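Local coordinates for NBS-LRR class disease resistance protein (Oryza sativa subsp. japonica, PDB 6FU9), which probably recognises a pathogen effector in rice immunity through an integrated domain of heavy-metal-associated type, here bound to another protein, at residues K8-I13 with F72-Q77. Numbering follows the deposited sequence.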
loop_
_atom_site.group_PDB
_atom_site.type_symbol
_atom_site.label_atom_id
_atom_site.label_comp_id
_atom_site.label_asym_id
_atom_site.label_seq_id
_atom_site.Cartn_x
_atom_site.Cartn_y
_atom_site.Cartn_z
ATOM N N LYS A 8 2.077 0.497 -9.173
ATOM C CA LYS A 8 1.938 -0.119 -7.846
ATOM C C LYS A 8 0.528 -0.077 -7.444
ATOM O O LYS A 8 -0.096 1.027 -7.368
ATOM C CB LYS A 8 2.808 0.612 -6.840
ATOM C CG LYS A 8 2.777 0.002 -5.451
ATOM C CD LYS A 8 3.776 0.730 -4.541
ATOM C CE LYS A 8 3.787 0.276 -3.147
ATOM N NZ LYS A 8 4.812 1.102 -2.484
ATOM N N ILE A 9 -0.110 -1.241 -7.214
ATOM C CA ILE A 9 -1.483 -1.355 -6.850
ATOM C C ILE A 9 -1.548 -2.123 -5.533
ATOM O O ILE A 9 -0.955 -3.203 -5.423
ATOM C CB ILE A 9 -2.302 -2.130 -7.868
ATOM C CG1 ILE A 9 -2.182 -1.512 -9.280
ATOM C CG2 ILE A 9 -3.743 -2.195 -7.438
ATOM C CD1 ILE A 9 -2.634 -2.391 -10.386
ATOM N N VAL A 10 -2.223 -1.576 -4.544
ATOM C CA VAL A 10 -2.374 -2.263 -3.244
ATOM C C VAL A 10 -3.827 -2.559 -3.021
ATOM O O VAL A 10 -4.679 -1.622 -3.127
ATOM C CB VAL A 10 -1.810 -1.443 -2.093
ATOM C CG1 VAL A 10 -1.849 -2.278 -0.770
ATOM C CG2 VAL A 10 -0.395 -0.968 -2.348
ATOM N N PHE A 11 -4.125 -3.819 -2.696
ATOM C CA PHE A 11 -5.452 -4.250 -2.306
ATOM C C PHE A 11 -5.469 -4.553 -0.804
ATOM O O PHE A 11 -4.437 -4.968 -0.252
ATOM C CB PHE A 11 -5.898 -5.492 -3.054
ATOM C CG PHE A 11 -5.967 -5.347 -4.544
ATOM C CD1 PHE A 11 -7.056 -4.723 -5.131
ATOM C CD2 PHE A 11 -4.981 -5.818 -5.372
ATOM C CE1 PHE A 11 -7.160 -4.585 -6.511
ATOM C CE2 PHE A 11 -5.060 -5.682 -6.742
ATOM C CZ PHE A 11 -6.162 -5.071 -7.305
ATOM N N LYS A 12 -6.616 -4.345 -0.185
ATOM C CA LYS A 12 -6.912 -4.884 1.154
ATOM C C LYS A 12 -7.876 -6.014 0.949
ATOM O O LYS A 12 -8.951 -5.859 0.354
ATOM C CB LYS A 12 -7.438 -3.773 2.047
ATOM C CG LYS A 12 -6.343 -2.831 2.581
ATOM C CD LYS A 12 -5.511 -3.309 3.803
ATOM C CE LYS A 12 -6.243 -3.042 5.093
ATOM N NZ LYS A 12 -5.555 -3.585 6.272
ATOM N N ILE A 13 -7.501 -7.221 1.446
ATOM C CA ILE A 13 -8.354 -8.429 1.291
ATOM C C ILE A 13 -8.310 -9.094 2.615
ATOM O O ILE A 13 -7.273 -9.663 2.980
ATOM C CB ILE A 13 -7.867 -9.378 0.186
ATOM C CG1 ILE A 13 -7.399 -8.635 -1.072
ATOM C CG2 ILE A 13 -8.950 -10.377 -0.131
ATOM C CD1 ILE A 13 -6.974 -9.523 -2.225
ATOM N N PHE A 72 -9.597 -1.853 -3.356
ATOM C CA PHE A 72 -8.415 -1.050 -3.610
ATOM C C PHE A 72 -8.054 -0.217 -2.398
ATOM O O PHE A 72 -8.923 0.466 -1.817
ATOM C CB PHE A 72 -8.598 -0.127 -4.811
ATOM C CG PHE A 72 -8.589 -0.795 -6.156
ATOM C CD1 PHE A 72 -7.433 -0.910 -6.843
ATOM C CD2 PHE A 72 -9.763 -1.201 -6.770
ATOM C CE1 PHE A 72 -7.418 -1.441 -8.136
ATOM C CE2 PHE A 72 -9.752 -1.708 -8.038
ATOM C CZ PHE A 72 -8.570 -1.875 -8.720
ATOM N N LEU A 73 -6.773 -0.183 -2.047
ATOM C CA LEU A 73 -6.211 0.721 -1.057
ATOM C C LEU A 73 -5.388 1.819 -1.682
ATOM O O LEU A 73 -5.397 2.946 -1.185
ATOM C CB LEU A 73 -5.371 -0.084 0.003
ATOM C CG LEU A 73 -4.584 0.745 1.040
ATOM C CD1 LEU A 73 -5.496 1.569 1.922
ATOM C CD2 LEU A 73 -3.730 -0.205 1.918
ATOM N N GLU A 74 -4.602 1.467 -2.687
ATOM C CA GLU A 74 -3.729 2.455 -3.305
ATOM C C GLU A 74 -3.525 2.157 -4.768
ATOM O O GLU A 74 -3.415 0.993 -5.191
ATOM C CB GLU A 74 -2.360 2.409 -2.605
ATOM C CG GLU A 74 -1.293 3.240 -3.292
ATOM C CD GLU A 74 0.054 3.057 -2.647
ATOM O OE1 GLU A 74 0.138 2.607 -1.499
ATOM O OE2 GLU A 74 1.073 3.435 -3.315
ATOM N N VAL A 75 -3.453 3.252 -5.537
ATOM C CA VAL A 75 -2.985 3.174 -6.919
ATOM C C VAL A 75 -1.906 4.250 -7.083
ATOM O O VAL A 75 -2.175 5.426 -6.793
ATOM C CB VAL A 75 -4.147 3.403 -7.924
ATOM C CG1 VAL A 75 -3.662 3.418 -9.332
ATOM C CG2 VAL A 75 -5.231 2.345 -7.749
ATOM N N SER A 76 -0.717 3.870 -7.517
ATOM C CA SER A 76 0.357 4.817 -7.684
ATOM C C SER A 76 1.306 4.318 -8.775
ATOM O O SER A 76 1.188 3.190 -9.242
ATOM C CB SER A 76 1.079 5.072 -6.386
ATOM O OG SER A 76 1.691 3.897 -5.899
ATOM N N GLN A 77 2.200 5.207 -9.190
ATOM C CA GLN A 77 3.267 4.859 -10.087
ATOM C C GLN A 77 4.546 4.672 -9.279
ATOM O O GLN A 77 4.718 5.288 -8.240
ATOM C CB GLN A 77 3.484 5.956 -11.128
ATOM C CG GLN A 77 2.344 6.030 -12.187
ATOM C CD GLN A 77 2.338 4.844 -13.128
ATOM O OE1 GLN A 77 1.443 3.989 -13.077
ATOM N NE2 GLN A 77 3.344 4.750 -13.957
HETATM O O HOH W 1 3.550 3.510 -2.234
#
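Phe-11 and Phe-72 make the tight end of this antiparallel strand pair. CE1 of Phe-11 sits over one face of the Phe-72 ring, displaced toward its rim and 3.5 Å from CE1 of Phe-72; the rings lean at 43°, oblique to each other. Ile-9 adds its CG2 branch, 3.8 Å from the same Phe-72 CE1, and helix 56-66 packs against all three side chains.

Next to the rings the register slips by one residue. Val-10 O takes two backbone hydrogen bonds from the same face of its carbonyl plane, from Leu-73 N (2.8 Å) and Glu-74 N (3.1 Å). The extra residue, Leu-73, lays CD2 alongside Val-10 CG1 and Lys-12 CG.

At Lys-8 the backbone stays tightly paired with Ser-76, but the charged ends meet through water. Fully extended from chi1 -177° onward, Lys-8 carries NZ to 4.5 Å from Glu-74 OE2, and a water links the two. Ser-76 OG donates to the anti lone pair of Glu-74 OE2 at 2.7 Å, helping fix the carboxylate. Val-75, opposite Ile-9, is the loose, solvent-facing member. Strand 71-77 is outermost in this chain, and Glu-74 and Val-75 pair with an antiparallel strand of the other protein. A classic beta bulge thus offsets the pairing of first and last strands in a four-stranded, ferredoxin-like βαββαβ fold.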